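Local coordinates for CRISPR-associated endonuclease Cas9 (Campylobacter jejuni subsp. jejuni serotype O:2, PDB 5X2H), which is an RNA-guided endonuclease of CRISPR immunity that cuts invading DNA, in its full-length form using an HNH domain for one strand and a RuvC-like domain for the other, at residues 813-818 with 823-828; 80-85 with 123-128. All coordinates share one frame; numbering follows the deposited sequence.

Both contacts hold protein elements that also meet the guide RNA, chain B, but in separate parts of the enzyme. Interaction 1 is the closing hairpin at the edge of a sheet in the C-terminal, PAM-interacting region, where A76 and C77 lie against 813-818 and 823-828. Interaction 2 packs the end of helix 51-82 against helix 121-133 in the helical recognition lobe, where Asn-80 reaches A63. The two centres lie about 66 Å apart and their nearest atoms about 55 Å apart, with no touch. Along the chain interaction 2 is complete before interaction 1 begins. Both lie away from the predicted RuvC metal site of Asp-14, Glu-485 and His-558.

Interaction 1: 813-818 with 823-828; sequences KYIVSA and TKAEFR. With nucleotides of chain B.
Ala-825 points its methyl toward 813-818 across an antiparallel beta hairpin, against the extended chain of Lys-813 (CB to Lys-813 CG 3.8 Å) and CG1 of Ile-815. Its N donates to Lys-813 O at 3.1 Å. Two residues back along the second strand, Ile-815 and Thr-823 form a hydrogen-bonded pair: Ile-815 N to Thr-823 O is 2.7 Å, and Thr-823 N to Ile-815 O is 2.8 Å. Between these two bonded positions lies the non-hydrogen-bonded pair of Tyr-814 and Lys-824. With chi1 of the tyrosine at -79°, the lysine chain crosses its ring at a slant: CD2 comes within 3.4 Å of Lys-824 CA, while Lys-824 CG sits over one ring face toward the rim; the ammonium ends in a salt bridge with Glu-812.

Beyond the strand the chain meets the RNA. Glu-826 N donates to N7 of A76 of chain B at 2.9 Å, and N6 of that base gives a weak bond back to Glu-826 O. The adenine is sandwiched: CG1 of Ile-815 approaches C6 from one face, and the guanidinium of Arg-828, bridged to Glu-826, covers the other. Strand 822-824 is the outermost of its antiparallel sheet; beyond 810-816 comes strand 744-748, whose Leu-744 and Leu-746 touch Tyr-814.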
# COMPACT_ATOMS: atom_id res chain seq x y z
N LYS A 813 22.77 -26.77 -5.79
CA LYS A 813 22.10 -25.73 -5.03
C LYS A 813 22.76 -25.56 -3.67
O LYS A 813 23.13 -26.54 -3.02
CB LYS A 813 20.61 -26.04 -4.85
CG LYS A 813 19.83 -24.96 -4.09
CD LYS A 813 18.38 -25.35 -3.86
CE LYS A 813 17.60 -24.20 -3.24
NZ LYS A 813 16.16 -24.54 -3.01
N TYR A 814 22.93 -24.31 -3.25
CA TYR A 814 23.46 -23.97 -1.94
C TYR A 814 22.50 -23.01 -1.24
O TYR A 814 21.51 -22.55 -1.81
CB TYR A 814 24.86 -23.35 -2.04
CG TYR A 814 25.96 -24.36 -2.26
CD1 TYR A 814 26.07 -25.05 -3.46
CD2 TYR A 814 26.89 -24.63 -1.26
CE1 TYR A 814 27.08 -25.98 -3.66
CE2 TYR A 814 27.90 -25.55 -1.45
CZ TYR A 814 27.99 -26.22 -2.65
OH TYR A 814 29.00 -27.14 -2.84
N ILE A 815 22.82 -22.70 0.02
CA ILE A 815 21.98 -21.85 0.86
C ILE A 815 22.87 -20.82 1.55
O ILE A 815 23.91 -21.18 2.12
CB ILE A 815 21.20 -22.67 1.91
CG1 ILE A 815 20.23 -23.64 1.22
CG2 ILE A 815 20.46 -21.76 2.87
CD1 ILE A 815 19.14 -22.94 0.44
N VAL A 816 22.48 -19.55 1.49
CA VAL A 816 23.18 -18.47 2.16
C VAL A 816 22.45 -18.13 3.45
O VAL A 816 21.22 -17.99 3.45
CB VAL A 816 23.29 -17.22 1.26
CG1 VAL A 816 24.53 -16.41 1.62
CG2 VAL A 816 23.28 -17.60 -0.19
N SER A 817 23.20 -17.97 4.53
CA SER A 817 22.64 -17.43 5.75
C SER A 817 22.57 -15.91 5.64
O SER A 817 23.02 -15.31 4.66
CB SER A 817 23.47 -17.86 6.96
OG SER A 817 24.71 -17.16 7.00
N ALA A 818 21.97 -15.26 6.64
CA ALA A 818 21.87 -13.81 6.60
C ALA A 818 23.22 -13.12 6.79
O ALA A 818 23.34 -11.94 6.47
CB ALA A 818 20.88 -13.32 7.66
N THR A 823 26.15 -22.77 2.76
CA THR A 823 25.95 -24.16 3.15
C THR A 823 25.35 -24.93 1.98
O THR A 823 24.46 -24.43 1.30
CB THR A 823 25.03 -24.26 4.38
OG1 THR A 823 25.63 -23.59 5.49
CG2 THR A 823 24.78 -25.72 4.74
N LYS A 824 25.87 -26.13 1.75
CA LYS A 824 25.31 -26.98 0.71
C LYS A 824 23.87 -27.33 1.04
O LYS A 824 23.55 -27.70 2.18
CB LYS A 824 26.15 -28.25 0.56
CG LYS A 824 25.78 -29.08 -0.65
CD LYS A 824 26.92 -30.00 -1.06
CE LYS A 824 26.64 -30.66 -2.40
NZ LYS A 824 26.31 -29.65 -3.45
N ALA A 825 22.99 -27.20 0.05
CA ALA A 825 21.57 -27.46 0.26
C ALA A 825 21.34 -28.96 0.34
O ALA A 825 21.56 -29.68 -0.64
CB ALA A 825 20.75 -26.83 -0.86
N GLU A 826 20.90 -29.44 1.50
CA GLU A 826 20.50 -30.83 1.63
C GLU A 826 19.32 -31.11 0.71
O GLU A 826 18.53 -30.21 0.38
CB GLU A 826 20.13 -31.15 3.07
CG GLU A 826 21.28 -30.99 4.06
CD GLU A 826 20.85 -31.16 5.50
OE1 GLU A 826 19.63 -31.31 5.74
OE2 GLU A 826 21.73 -31.14 6.39
N PHE A 827 19.20 -32.36 0.28
CA PHE A 827 18.13 -32.72 -0.64
C PHE A 827 16.77 -32.58 0.04
O PHE A 827 16.56 -33.10 1.14
CB PHE A 827 18.30 -34.14 -1.17
CG PHE A 827 17.13 -34.62 -1.98
CD1 PHE A 827 16.98 -34.23 -3.30
CD2 PHE A 827 16.17 -35.45 -1.43
CE1 PHE A 827 15.90 -34.66 -4.06
CE2 PHE A 827 15.09 -35.89 -2.17
CZ PHE A 827 14.96 -35.49 -3.49
N ARG A 828 15.86 -31.88 -0.62
CA ARG A 828 14.47 -31.78 -0.20
C ARG A 828 13.60 -32.19 -1.38
O ARG A 828 13.84 -31.75 -2.51
CB ARG A 828 14.13 -30.35 0.25
CG ARG A 828 15.05 -29.80 1.34
CD ARG A 828 14.74 -30.40 2.70
NE ARG A 828 14.95 -29.43 3.78
CZ ARG A 828 16.01 -29.41 4.58
NH1 ARG A 828 16.97 -30.32 4.45
NH2 ARG A 828 16.11 -28.48 5.53
P A B 76 16.06 -25.30 10.17
OP1 A B 76 15.43 -26.29 9.27
OP2 A B 76 16.13 -25.56 11.63
O5' A B 76 17.54 -25.05 9.65
C5' A B 76 17.78 -24.23 8.51
C4' A B 76 19.23 -24.29 8.09
O4' A B 76 19.50 -25.54 7.43
C3' A B 76 19.68 -23.22 7.11
O3' A B 76 20.01 -22.02 7.79
C2' A B 76 20.86 -23.88 6.38
O2' A B 76 22.09 -23.63 7.07
C1' A B 76 20.54 -25.38 6.49
N9 A B 76 20.14 -26.01 5.22
C8 A B 76 20.82 -27.03 4.59
N7 A B 76 20.26 -27.44 3.48
C5 A B 76 19.13 -26.64 3.37
C6 A B 76 18.11 -26.58 2.41
N6 A B 76 18.07 -27.37 1.33
N1 A B 76 17.12 -25.68 2.58
C2 A B 76 17.16 -24.89 3.66
N3 A B 76 18.07 -24.85 4.64
C4 A B 76 19.04 -25.76 4.44
P C B 77 20.67 -20.75 7.06
OP1 C B 77 22.05 -21.07 6.59
OP2 C B 77 20.48 -19.58 7.96
O5' C B 77 19.75 -20.51 5.79
C5' C B 77 18.60 -19.68 5.86
C4' C B 77 17.77 -19.82 4.62
O4' C B 77 17.39 -21.21 4.45
C3' C B 77 16.45 -19.07 4.58
O3' C B 77 16.65 -17.72 4.17
C2' C B 77 15.62 -19.87 3.59
O2' C B 77 15.88 -19.45 2.26
C1' C B 77 16.17 -21.29 3.76
N1 C B 77 15.27 -22.22 4.48
C2 C B 77 14.25 -22.84 3.76
O2 C B 77 14.12 -22.57 2.55
N3 C B 77 13.44 -23.71 4.39
C4 C B 77 13.62 -23.98 5.68
N4 C B 77 12.78 -24.84 6.26
C5 C B 77 14.66 -23.36 6.44
C6 C B 77 15.46 -22.50 5.80

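Interaction 2: 80-85 with 123-128; sequences NEFKLN and DFARVI. With nucleotides of chain B.
Phe-82 and Ala-125 mark the closest backbone approach of the two segments, with CA atoms still 8.4 Å apart, so side chains must bridge the gap. This is helix packing in the largely helical recognition lobe of Cas9. The long helix 51-82, whose arginine-rich beginning is the bridge helix of the family, comes to its end here against helix 121-133. Lys-83, with phi at 59°, takes the left-handed conformation and breaks the helical path, and the chain then brings Leu-84 back toward the second helix. On the other side the backbone is regular helix, with Val-127 N bonded to Asp-123 O and Ile-128 N to Phe-124 O.

Phe-82 carries the contact. Its CG lies anti to the carbonyl carbon (chi1 -65°), and the ring points its rim at helix 121-133: CZ comes within 3.7 Å of Phe-124 CD2, which lies near the plane of the Phe-82 ring. The two phenylalanine side chains cross at about a right angle. The same rim faces the backbone of Ala-125, with CE2 at 4.2 Å from Ala-125 N. Leu-84 adds a lighter touch, CD1 to Ala-125 CB at 4.3 Å. Within its own helix, Phe-124 has Ile-128 CD1 over the centre of one ring face, 4.0 Å above the plane.

Phe-222 touches both rings, Phe-228 of helix 226-236 meets Phe-82, and Phe-214 of helix 203-219 meets Phe-124 edge-to-face, completing an aromatic cluster. Phe-82 O accepts a bond from Lys-121 NZ. Asn-80, two residues before Phe-82, faces the RNA instead: its ND2 donates to N1 of A63 of chain B at 3.0 Å, with a bent N-H...N angle of 136°.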
# COMPACT_ATOMS: atom_id res chain seq x y z
N ASN A 80 -39.24 -7.92 -12.73
CA ASN A 80 -40.42 -8.11 -11.89
C ASN A 80 -41.51 -7.10 -12.22
O ASN A 80 -42.69 -7.45 -12.31
CB ASN A 80 -40.03 -8.02 -10.41
CG ASN A 80 -39.10 -9.13 -9.98
OD1 ASN A 80 -39.00 -10.16 -10.63
ND2 ASN A 80 -38.40 -8.91 -8.87
N GLU A 81 -41.13 -5.83 -12.40
CA GLU A 81 -42.12 -4.79 -12.62
C GLU A 81 -42.71 -4.85 -14.02
O GLU A 81 -43.92 -4.68 -14.20
CB GLU A 81 -41.50 -3.41 -12.36
CG GLU A 81 -42.46 -2.25 -12.52
CD GLU A 81 -43.41 -2.11 -11.34
OE1 GLU A 81 -43.28 -2.88 -10.36
OE2 GLU A 81 -44.30 -1.24 -11.40
N PHE A 82 -41.88 -5.11 -15.02
CA PHE A 82 -42.32 -5.11 -16.41
C PHE A 82 -42.71 -6.49 -16.91
O PHE A 82 -43.12 -6.62 -18.07
CB PHE A 82 -41.24 -4.51 -17.32
CG PHE A 82 -40.96 -3.06 -17.06
CD1 PHE A 82 -41.84 -2.29 -16.32
CD2 PHE A 82 -39.81 -2.46 -17.56
CE1 PHE A 82 -41.58 -0.95 -16.08
CE2 PHE A 82 -39.55 -1.12 -17.32
CZ PHE A 82 -40.44 -0.37 -16.58
N LYS A 83 -42.59 -7.52 -16.08
CA LYS A 83 -42.89 -8.90 -16.46
C LYS A 83 -42.01 -9.35 -17.63
O LYS A 83 -42.45 -10.06 -18.53
CB LYS A 83 -44.37 -9.09 -16.79
N LEU A 84 -40.75 -8.91 -17.62
CA LEU A 84 -39.77 -9.31 -18.61
C LEU A 84 -38.94 -10.47 -18.06
O LEU A 84 -39.11 -10.91 -16.92
CB LEU A 84 -38.88 -8.12 -18.99
CG LEU A 84 -39.62 -6.93 -19.60
CD1 LEU A 84 -38.69 -5.75 -19.80
CD2 LEU A 84 -40.28 -7.32 -20.92
N ASN A 85 -38.02 -10.96 -18.88
CA ASN A 85 -37.19 -12.11 -18.53
C ASN A 85 -35.84 -11.62 -18.03
O ASN A 85 -35.12 -10.93 -18.75
CB ASN A 85 -37.01 -13.04 -19.74
CG ASN A 85 -37.23 -14.49 -19.39
OD1 ASN A 85 -38.36 -14.99 -19.44
ND2 ASN A 85 -36.16 -15.19 -19.02
N ASP A 123 -37.82 -0.36 -23.98
CA ASP A 123 -37.02 0.85 -24.12
C ASP A 123 -36.70 1.45 -22.76
O ASP A 123 -35.55 1.82 -22.48
CB ASP A 123 -37.75 1.87 -24.99
CG ASP A 123 -37.94 1.39 -26.41
OD1 ASP A 123 -37.08 0.63 -26.91
OD2 ASP A 123 -38.96 1.77 -27.04
N PHE A 124 -37.71 1.57 -21.89
CA PHE A 124 -37.48 2.10 -20.55
C PHE A 124 -36.49 1.23 -19.78
O PHE A 124 -35.71 1.74 -18.97
CB PHE A 124 -38.80 2.20 -19.79
CG PHE A 124 -38.76 3.14 -18.62
CD1 PHE A 124 -37.74 4.06 -18.48
CD2 PHE A 124 -39.75 3.09 -17.64
CE1 PHE A 124 -37.71 4.92 -17.40
CE2 PHE A 124 -39.72 3.94 -16.56
CZ PHE A 124 -38.70 4.86 -16.43
N ALA A 125 -36.50 -0.08 -20.03
CA ALA A 125 -35.57 -0.98 -19.35
C ALA A 125 -34.13 -0.65 -19.70
O ALA A 125 -33.26 -0.57 -18.82
CB ALA A 125 -35.89 -2.43 -19.71
N ARG A 126 -33.85 -0.44 -20.99
CA ARG A 126 -32.49 -0.13 -21.41
C ARG A 126 -32.07 1.28 -20.99
O ARG A 126 -30.89 1.52 -20.75
CB ARG A 126 -32.35 -0.31 -22.92
CG ARG A 126 -32.36 -1.78 -23.35
CD ARG A 126 -32.32 -1.95 -24.86
NE ARG A 126 -31.41 -1.00 -25.49
CZ ARG A 126 -31.77 -0.18 -26.47
NH1 ARG A 126 -33.00 -0.19 -26.95
NH2 ARG A 126 -30.87 0.66 -26.98
N VAL A 127 -33.03 2.20 -20.88
CA VAL A 127 -32.72 3.54 -20.41
C VAL A 127 -32.24 3.50 -18.97
O VAL A 127 -31.21 4.09 -18.62
CB VAL A 127 -33.94 4.47 -20.57
CG1 VAL A 127 -33.76 5.73 -19.74
CG2 VAL A 127 -34.15 4.82 -22.04
N ILE A 128 -32.98 2.80 -18.10
CA ILE A 128 -32.60 2.71 -16.70
C ILE A 128 -31.22 2.09 -16.56
O ILE A 128 -30.37 2.59 -15.80
CB ILE A 128 -33.66 1.90 -15.92
CG1 ILE A 128 -34.99 2.66 -15.88
CG2 ILE A 128 -33.17 1.59 -14.51
CD1 ILE A 128 -36.12 1.86 -15.26
P A B 63 -28.29 -11.29 -7.83
OP1 A B 63 -29.19 -12.20 -8.59
OP2 A B 63 -26.90 -11.07 -8.32
O5' A B 63 -28.99 -9.87 -7.69
C5' A B 63 -28.33 -8.80 -7.00
C4' A B 63 -29.20 -8.22 -5.91
O4' A B 63 -30.54 -8.00 -6.43
C3' A B 63 -29.41 -9.09 -4.67
O3' A B 63 -28.40 -8.99 -3.68
C2' A B 63 -30.77 -8.62 -4.15
O2' A B 63 -30.63 -7.44 -3.39
C1' A B 63 -31.50 -8.29 -5.44
N9 A B 63 -32.35 -9.40 -5.91
C8 A B 63 -31.99 -10.71 -6.10
N7 A B 63 -32.98 -11.47 -6.53
C5 A B 63 -34.04 -10.59 -6.64
C6 A B 63 -35.37 -10.77 -7.05
N6 A B 63 -35.85 -11.95 -7.45
N1 A B 63 -36.18 -9.69 -7.05
C2 A B 63 -35.69 -8.51 -6.65
N3 A B 63 -34.45 -8.22 -6.24
C4 A B 63 -33.67 -9.31 -6.27